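Local coordinates for protein alcohol dehydrogenase (Escherichia coli, PDB 5VM2) that probably acts as a zinc-dependent, NAD(H)- or NADP(H)-linked dehydrogenase on CH-OH groups, its substrate being unknown, at residues 104-109 / 133-138; 88-93 / 295-300; 99-102 / 108-111. All coordinates share one frame; numbering follows the deposited sequence.

Interaction 1 of 3, residues 104-109 / 133-138. With ZN (zinc ion), chain D.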
loop_
_atom_site.group_PDB
_atom_site.type_symbol
_atom_site.label_atom_id
_atom_site.label_comp_id
_atom_site.label_asym_id
_atom_site.label_seq_id
_atom_site.Cartn_x
_atom_site.Cartn_y
_atom_site.Cartn_z
ATOM N N GLY A 104 6.737 1.079 19.961
ATOM C CA GLY A 104 6.395 1.966 18.871
ATOM C C GLY A 104 6.497 1.361 17.491
ATOM O O GLY A 104 6.450 2.108 16.505
ATOM N N LYS A 105 6.642 0.041 17.389
ATOM C CA LYS A 105 6.768 -0.656 16.115
ATOM C C LYS A 105 5.675 -1.710 15.960
ATOM O O LYS A 105 5.940 -2.838 15.541
ATOM C CB LYS A 105 8.141 -1.313 15.980
ATOM C CG LYS A 105 9.333 -0.366 15.832
ATOM C CD LYS A 105 10.627 -1.183 15.735
ATOM C CE LYS A 105 11.880 -0.314 15.630
ATOM N NZ LYS A 105 13.125 -1.149 15.717
ATOM N N TYR A 106 4.426 -1.359 16.285
ATOM C CA TYR A 106 3.357 -2.352 16.224
ATOM C C TYR A 106 3.223 -2.983 14.843
ATOM O O TYR A 106 2.674 -4.084 14.731
ATOM C CB TYR A 106 2.019 -1.738 16.669
ATOM C CG TYR A 106 1.384 -0.710 15.737
ATOM C CD1 TYR A 106 0.713 -1.102 14.581
ATOM C CD2 TYR A 106 1.406 0.647 16.045
ATOM C CE1 TYR A 106 0.113 -0.168 13.741
ATOM C CE2 TYR A 106 0.803 1.591 15.204
ATOM C CZ TYR A 106 0.158 1.173 14.056
ATOM O OH TYR A 106 -0.446 2.088 13.208
ATOM N N ASN A 107 3.728 -2.327 13.791
ATOM C CA ASN A 107 3.601 -2.887 12.449
ATOM C C ASN A 107 4.339 -4.211 12.313
ATOM O O ASN A 107 3.944 -5.055 11.500
ATOM C CB ASN A 107 4.099 -1.893 11.398
ATOM C CG ASN A 107 5.522 -1.428 11.647
ATOM O OD1 ASN A 107 5.894 -1.096 12.772
ATOM N ND2 ASN A 107 6.320 -1.371 10.581
ATOM N N ILE A 108 5.406 -4.417 13.086
ATOM C CA ILE A 108 6.142 -5.673 13.034
ATOM C C ILE A 108 5.716 -6.620 14.153
ATOM O O ILE A 108 6.423 -7.589 14.441
ATOM C CB ILE A 108 7.666 -5.438 13.046
ATOM C CG1 ILE A 108 8.144 -4.940 14.410
ATOM C CG2 ILE A 108 8.068 -4.450 11.951
ATOM C CD1 ILE A 108 9.634 -4.613 14.448
ATOM N N CYS A 109 4.572 -6.360 14.785
ATOM C CA CYS A 109 4.042 -7.236 15.820
ATOM C C CYS A 109 3.898 -8.658 15.282
ATOM O O CYS A 109 3.303 -8.855 14.212
ATOM C CB CYS A 109 2.683 -6.721 16.304
ATOM S SG CYS A 109 1.763 -7.842 17.407
ATOM N N GLU A 133 -12.607 0.036 16.607
ATOM C CA GLU A 133 -12.647 1.491 16.545
ATOM C C GLU A 133 -11.251 2.099 16.595
ATOM O O GLU A 133 -11.012 3.161 16.007
ATOM C CB GLU A 133 -13.521 2.020 17.688
ATOM C CG GLU A 133 -13.068 3.326 18.317
ATOM C CD GLU A 133 -13.650 3.530 19.707
ATOM O OE1 GLU A 133 -13.799 2.533 20.445
ATOM O OE2 GLU A 133 -13.966 4.685 20.060
ATOM N N SER A 134 -10.306 1.425 17.259
ATOM C CA SER A 134 -8.967 1.979 17.417
ATOM C C SER A 134 -8.192 2.040 16.107
ATOM O O SER A 134 -7.233 2.813 16.010
ATOM C CB SER A 134 -8.181 1.171 18.456
ATOM O OG SER A 134 -8.236 -0.220 18.184
ATOM N N PHE A 135 -8.573 1.257 15.097
ATOM C CA PHE A 135 -7.897 1.301 13.805
ATOM C C PHE A 135 -8.871 1.653 12.688
ATOM O O PHE A 135 -8.739 1.202 11.545
ATOM C CB PHE A 135 -7.153 -0.006 13.556
ATOM C CG PHE A 135 -5.954 -0.149 14.446
ATOM C CD1 PHE A 135 -6.090 -0.655 15.730
ATOM C CD2 PHE A 135 -4.713 0.316 14.036
ATOM C CE1 PHE A 135 -4.996 -0.750 16.575
ATOM C CE2 PHE A 135 -3.610 0.228 14.872
ATOM C CZ PHE A 135 -3.755 -0.301 16.149
ATOM N N THR A 136 -9.844 2.487 13.034
ATOM C CA THR A 136 -10.747 3.096 12.076
ATOM C C THR A 136 -10.579 4.606 12.180
ATOM O O THR A 136 -10.324 5.137 13.265
ATOM C CB THR A 136 -12.194 2.683 12.373
ATOM O OG1 THR A 136 -12.312 1.261 12.247
ATOM C CG2 THR A 136 -13.177 3.365 11.426
ATOM N N TYR A 137 -10.750 5.279 11.042
ATOM C CA TYR A 137 -10.459 6.706 10.964
ATOM C C TYR A 137 -11.538 7.407 10.156
ATOM O O TYR A 137 -11.855 6.986 9.041
ATOM C CB TYR A 137 -9.079 6.957 10.334
ATOM C CG TYR A 137 -7.953 6.241 11.048
ATOM C CD1 TYR A 137 -7.673 4.904 10.778
ATOM C CD2 TYR A 137 -7.181 6.890 12.005
ATOM C CE1 TYR A 137 -6.658 4.238 11.436
ATOM C CE2 TYR A 137 -6.156 6.230 12.666
ATOM C CZ TYR A 137 -5.903 4.904 12.376
ATOM O OH TYR A 137 -4.889 4.236 13.027
ATOM N N LYS A 138 -12.090 8.479 10.715
ATOM C CA LYS A 138 -13.114 9.219 10.002
ATOM C C LYS A 138 -12.489 9.999 8.851
ATOM O O LYS A 138 -11.409 10.581 8.985
ATOM C CB LYS A 138 -13.833 10.169 10.955
ATOM C CG LYS A 138 -14.448 11.374 10.287
ATOM C CD LYS A 138 -15.793 10.998 9.705
ATOM C CE LYS A 138 -16.757 12.162 9.652
ATOM N NZ LYS A 138 -18.039 11.667 9.141
HETATM ZN ZN ZN D . 2.284 -6.919 19.445
HETATM O O HOH W 1 -2.407 3.738 14.982
#
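The structural-zinc lobe of a zinc-containing alcohol dehydrogenase meets the body of the GroES-like domain that carries it where Tyr-106 and Phe-135 form a T-shaped aromatic pair. Phe-135, just ahead of strand 136-138, turns the edge of its ring to the face of Tyr-106. The ring centroids lie 5.7 Å apart and the planes stand at 74°. A single corner of the phenyl ring does the touching: Phe-135 CE2 comes to 3.9 Å from Tyr-106 CE1 and lies nearly as close to CZ and OH, so the phenyl edge sits at the phenol end of the tyrosine. The two side chains run past one another in opposite directions, while their backbones stay far apart, with the CA atoms of Tyr-106 and Phe-135 at 12.1 Å. CG of Tyr-106 is tucked between its own backbone N and carbonyl carbon (chi1 70°), which swings the ring out of the zinc loop toward Phe-135. Beyond the rings a water joins the two tyrosines of the contact, donating to Tyr-106 OH at 3.1 Å and to Tyr-137 OH at 3.2 Å. Both hydroxyls also bind the carboxylate of Glu-90; with Glu-90 OE2, the backbone N of Asn-295 and the water, three partners gather at Tyr-106 OH. Residues 104-109 leave helix 99-102 through a Schellman motif at Gly-104, whose positive phi suits a residue lacking CB, and then fold into a short 3-10 turn. That turn is closed by the bond from Cys-109 N to Tyr-106 O at 3.0 Å. At its far end the turn delivers a metal ligand: Cys-109 SG, anti to its backbone N (chi1 171°), binds the zinc ion at 2.3 Å.

Interaction 2 of 3, residues 88-93 / 295-300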
loop_
_atom_site.group_PDB
_atom_site.type_symbol
_atom_site.label_atom_id
_atom_site.label_comp_id
_atom_site.label_asym_id
_atom_site.label_seq_id
_atom_site.Cartn_x
_atom_site.Cartn_y
_atom_site.Cartn_z
ATOM N N ASN A 88 -12.345 5.105 6.899
ATOM C CA ASN A 88 -11.522 4.030 6.367
ATOM C C ASN A 88 -10.990 3.209 7.537
ATOM O O ASN A 88 -11.193 3.549 8.706
ATOM C CB ASN A 88 -10.398 4.562 5.464
ATOM C CG ASN A 88 -9.369 5.414 6.201
ATOM O OD1 ASN A 88 -9.289 5.421 7.427
ATOM N ND2 ASN A 88 -8.553 6.127 5.430
ATOM N N ILE A 89 -10.312 2.111 7.223
ATOM C CA ILE A 89 -9.781 1.229 8.248
ATOM C C ILE A 89 -8.300 1.001 7.983
ATOM O O ILE A 89 -7.868 0.889 6.828
ATOM C CB ILE A 89 -10.548 -0.110 8.312
ATOM C CG1 ILE A 89 -10.369 -0.911 7.027
ATOM C CG2 ILE A 89 -12.036 0.121 8.605
ATOM C CD1 ILE A 89 -10.543 -2.393 7.237
ATOM N N GLU A 90 -7.520 0.986 9.057
ATOM C CA GLU A 90 -6.153 0.500 9.000
ATOM C C GLU A 90 -6.193 -1.010 9.174
ATOM O O GLU A 90 -6.597 -1.487 10.244
ATOM C CB GLU A 90 -5.306 1.146 10.086
ATOM C CG GLU A 90 -3.831 0.788 10.021
ATOM C CD GLU A 90 -2.976 1.576 11.007
ATOM O OE1 GLU A 90 -3.431 2.628 11.507
ATOM O OE2 GLU A 90 -1.837 1.138 11.281
ATOM N N PRO A 91 -5.822 -1.797 8.162
ATOM C CA PRO A 91 -6.164 -3.226 8.162
ATOM C C PRO A 91 -5.273 -4.107 9.026
ATOM O O PRO A 91 -5.527 -5.316 9.099
ATOM C CB PRO A 91 -6.032 -3.605 6.679
ATOM C CG PRO A 91 -5.018 -2.662 6.146
ATOM C CD PRO A 91 -5.207 -1.368 6.895
ATOM N N GLY A 92 -4.250 -3.564 9.676
ATOM C CA GLY A 92 -3.433 -4.367 10.566
ATOM C C GLY A 92 -3.661 -4.032 12.024
ATOM O O GLY A 92 -3.289 -2.947 12.479
ATOM N N VAL A 93 -4.272 -4.951 12.766
ATOM C CA VAL A 93 -4.596 -4.744 14.174
ATOM C C VAL A 93 -3.562 -5.500 15.004
ATOM O O VAL A 93 -3.607 -6.741 15.046
ATOM C CB VAL A 93 -6.017 -5.216 14.501
ATOM C CG1 VAL A 93 -6.314 -5.011 15.984
ATOM C CG2 VAL A 93 -7.038 -4.501 13.617
ATOM N N ASN A 295 1.412 4.207 12.782
ATOM C CA ASN A 295 1.030 5.563 13.190
ATOM C C ASN A 295 1.084 6.565 12.033
ATOM O O ASN A 295 1.364 7.749 12.242
ATOM C CB ASN A 295 1.901 6.058 14.353
ATOM C CG ASN A 295 2.055 5.019 15.453
ATOM O OD1 ASN A 295 1.069 4.495 15.966
ATOM N ND2 ASN A 295 3.298 4.715 15.813
ATOM N N ARG A 296 0.747 6.117 10.817
ATOM C CA ARG A 296 0.810 6.972 9.636
ATOM C C ARG A 296 -0.548 7.397 9.097
ATOM O O ARG A 296 -0.593 8.262 8.213
ATOM C CB ARG A 296 1.578 6.277 8.501
ATOM C CG ARG A 296 2.875 5.620 8.914
ATOM C CD ARG A 296 3.860 6.618 9.530
ATOM N NE ARG A 296 5.180 6.009 9.684
ATOM C CZ ARG A 296 6.239 6.621 10.201
ATOM N NH1 ARG A 296 6.146 7.875 10.631
ATOM N NH2 ARG A 296 7.396 5.977 10.291
ATOM N N TYR A 297 -1.642 6.788 9.552
ATOM C CA TYR A 297 -2.936 7.085 8.941
ATOM C C TYR A 297 -3.333 8.543 9.117
ATOM O O TYR A 297 -3.705 9.179 8.117
ATOM C CB TYR A 297 -4.009 6.126 9.475
ATOM C CG TYR A 297 -4.366 5.032 8.483
ATOM C CD1 TYR A 297 -3.378 4.220 7.941
ATOM C CD2 TYR A 297 -5.680 4.821 8.082
ATOM C CE1 TYR A 297 -3.681 3.222 7.027
ATOM C CE2 TYR A 297 -6.000 3.819 7.166
ATOM C CZ TYR A 297 -4.993 3.024 6.643
ATOM O OH TYR A 297 -5.293 2.030 5.737
ATOM N N PRO A 298 -3.270 9.140 10.313
ATOM C CA PRO A 298 -3.709 10.543 10.426
ATOM C C PRO A 298 -2.926 11.496 9.538
ATOM O O PRO A 298 -3.533 12.305 8.824
ATOM C CB PRO A 298 -3.515 10.842 11.917
ATOM C CG PRO A 298 -3.668 9.506 12.579
ATOM C CD PRO A 298 -2.984 8.557 11.638
ATOM N N VAL A 299 -1.592 11.411 9.540
ATOM C CA VAL A 299 -0.802 12.339 8.736
ATOM C C VAL A 299 -1.029 12.104 7.246
ATOM O O VAL A 299 -0.944 13.043 6.443
ATOM C CB VAL A 299 0.692 12.244 9.111
ATOM C CG1 VAL A 299 1.286 10.918 8.660
ATOM C CG2 VAL A 299 1.464 13.410 8.502
ATOM N N THR A 300 -1.332 10.865 6.849
ATOM C CA THR A 300 -1.586 10.582 5.440
ATOM C C THR A 300 -2.952 11.110 5.026
ATOM O O THR A 300 -3.097 11.730 3.965
ATOM C CB THR A 300 -1.484 9.078 5.179
ATOM O OG1 THR A 300 -0.202 8.603 5.616
ATOM C CG2 THR A 300 -1.666 8.773 3.698
HETATM O O HOH W 2 -2.031 4.917 11.925
HETATM O O HOH W 3 -0.405 3.485 10.081
#
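Tyr-297 and Glu-90 are the main touching pair, and the residue before the tyrosine adds a water bridge: Arg-296 N gives its hydrogen to a water at 3.0 Å, which donates weakly to Glu-90 OE2. Tyr-297 N does the same through a second water, which donates to Glu-90 OE1 at 2.7 Å. The carboxylate has direct partners too, Tyr-137 OH at OE1 and Tyr-106 OH at OE2. Glu-90 covers one face of the Tyr-297 ring, CB at 3.9 Å from the ring centroid and 8° off its normal, a CH-pi contact. Because CG is anti to the backbone N (chi1 -175°) and the chain runs on extended, the carboxylate lies over the ring, its plane 17° from that of the ring. At the ring edge, Asn-88 OD1 sits in plane, 3.7 Å from Tyr-297 CE2, while its ND2 is held by Gly-148 O. Pro-91 CD touches the hydroxyl of Tyr-297 at 3.6 Å. Further on, Thr-300 closes the start of helix 297-305, N and OG1 both bonded to Arg-296 O, OG1 at 2.6 Å. Tyr-297 also touches Glu-152, a magnesium ligand, and the whole belongs to the return from the Rossmann domain to the GroES-like domain, typical of zinc-type alcohol dehydrogenases.

Interaction 3 of 3, residues 99-102 / 108-111. With ZN (zinc ion), chain D.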
loop_
_atom_site.group_PDB
_atom_site.type_symbol
_atom_site.label_atom_id
_atom_site.label_comp_id
_atom_site.label_asym_id
_atom_site.label_seq_id
_atom_site.Cartn_x
_atom_site.Cartn_y
_atom_site.Cartn_z
ATOM N N ARG A 99 6.718 -6.686 22.902
ATOM C CA ARG A 99 7.817 -5.721 22.951
ATOM C C ARG A 99 7.774 -4.749 21.777
ATOM O O ARG A 99 8.120 -3.573 21.937
ATOM C CB ARG A 99 9.166 -6.454 22.995
ATOM C CG ARG A 99 9.780 -6.734 21.631
ATOM C CD ARG A 99 10.905 -7.766 21.682
ATOM N NE ARG A 99 12.206 -7.208 22.061
ATOM C CZ ARG A 99 12.892 -6.311 21.352
ATOM N NH1 ARG A 99 12.411 -5.835 20.212
ATOM N NH2 ARG A 99 14.070 -5.884 21.787
ATOM N N TYR A 100 7.331 -5.200 20.600
ATOM C CA TYR A 100 7.344 -4.311 19.445
ATOM C C TYR A 100 6.196 -3.312 19.494
ATOM O O TYR A 100 6.380 -2.145 19.134
ATOM C CB TYR A 100 7.292 -5.117 18.151
ATOM C CG TYR A 100 8.330 -6.204 18.117
ATOM C CD1 TYR A 100 9.668 -5.910 17.872
ATOM C CD2 TYR A 100 7.981 -7.522 18.364
ATOM C CE1 TYR A 100 10.624 -6.910 17.856
ATOM C CE2 TYR A 100 8.926 -8.523 18.352
ATOM C CZ TYR A 100 10.245 -8.214 18.098
ATOM O OH TYR A 100 11.174 -9.226 18.086
ATOM N N CYS A 101 5.011 -3.754 19.923
ATOM C CA CYS A 101 3.900 -2.825 20.103
ATOM C C CYS A 101 4.238 -1.780 21.153
ATOM O O CYS A 101 4.021 -0.582 20.948
ATOM C CB CYS A 101 2.632 -3.581 20.495
ATOM S SG CYS A 101 1.921 -4.547 19.166
ATOM N N LEU A 102 4.787 -2.220 22.287
ATOM C CA LEU A 102 5.114 -1.304 23.371
ATOM C C LEU A 102 6.273 -0.377 23.030
ATOM O O LEU A 102 6.439 0.650 23.697
ATOM C CB LEU A 102 5.442 -2.095 24.639
ATOM C CG LEU A 102 4.256 -2.772 25.330
ATOM C CD1 LEU A 102 4.693 -3.455 26.620
ATOM C CD2 LEU A 102 3.151 -1.765 25.606
ATOM N N ILE A 108 5.406 -4.417 13.086
ATOM C CA ILE A 108 6.142 -5.673 13.034
ATOM C C ILE A 108 5.716 -6.620 14.153
ATOM O O ILE A 108 6.423 -7.589 14.441
ATOM C CB ILE A 108 7.666 -5.438 13.046
ATOM C CG1 ILE A 108 8.144 -4.940 14.410
ATOM C CG2 ILE A 108 8.068 -4.450 11.951
ATOM C CD1 ILE A 108 9.634 -4.613 14.448
ATOM N N CYS A 109 4.572 -6.360 14.785
ATOM C CA CYS A 109 4.042 -7.236 15.820
ATOM C C CYS A 109 3.898 -8.658 15.282
ATOM O O CYS A 109 3.303 -8.855 14.212
ATOM C CB CYS A 109 2.683 -6.721 16.304
ATOM S SG CYS A 109 1.763 -7.842 17.407
ATOM N N PRO A 110 4.423 -9.667 15.984
ATOM C CA PRO A 110 4.322 -11.047 15.482
ATOM C C PRO A 110 2.910 -11.604 15.497
ATOM O O PRO A 110 2.668 -12.635 14.857
ATOM C CB PRO A 110 5.235 -11.831 16.429
ATOM C CG PRO A 110 5.214 -11.043 17.697
ATOM C CD PRO A 110 5.108 -9.596 17.285
ATOM N N ASP A 111 1.976 -10.967 16.201
ATOM C CA ASP A 111 0.590 -11.412 16.253
ATOM C C ASP A 111 -0.356 -10.371 15.661
ATOM O O ASP A 111 -1.484 -10.220 16.129
ATOM C CB ASP A 111 0.181 -11.741 17.687
ATOM C CG ASP A 111 0.890 -12.967 18.232
ATOM O OD1 ASP A 111 0.879 -14.015 17.556
ATOM O OD2 ASP A 111 1.454 -12.881 19.340
HETATM ZN ZN ZN D . 2.284 -6.919 19.445
#
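In the four-cysteine zinc loop of this alcohol dehydrogenase family, helix 99-102 folds back on residues 108-111, with Tyr-100 packed against Ile-108 and Pro-110 and Cys-101 facing Cys-109. Arg-99 serves its neighbour: its CG lies 3.6 Å above the plane of the Tyr-100 ring, over the centre of one face. The ring of Tyr-100 is then held near its base by two aliphatic groups from the returning loop, each crossing it at about a right angle. Tyr-100 CD1 meets Ile-108 CD1 at 3.7 Å, and on the other flank of the ring Tyr-100 CD2 meets Pro-110 CD, also at 3.7 Å. The Ile-108 branch gets there because CD1 continues straight on from CG1 (chi2 -177°); thus extended, it reaches across the tyrosine, with CG1 3.8 Å from Tyr-100 CB and CD1 at the ring. Cys-101 SG follows and binds zinc at 2.4 Å; the same sulfur touches Cys-109 CB at 3.7 Å. Cys-95 and Cys-98 complete the site, a set of thiolate ligands like that of the structural zinc in related enzymes. The sulfur of Cys-109 is further supported from its own segment, probably easing its negative charge: Asp-111 N gives Cys-109 SG a weak bond of 3.4 Å, with an angle of 149° at the hydrogen.

The contacts form a chain running from the zinc lobe to the interdomain region: centres of interactions 1 and 2 lie about 6 Å apart, of 1 and 3 about 11 Å, and of 2 and 3 about 16 Å. Interactions 1 and 3 share Ile-108 and Cys-109 and both reach the zinc ion. Interactions 1 and 2 join through neighbouring strands 86-89 and 136-138 of one sheet and through Glu-90, whose carboxylate oxygens bind the hydroxyls of Tyr-106 and Tyr-137. In sequence, interactions 1 and 3 lie inside the loop closed by interaction 2. Tyr-106 of the zinc lobe thus reaches the segment leading into helix 297-305 directly, at Asn-295 N, and Glu-90 with the two strands adds a second route.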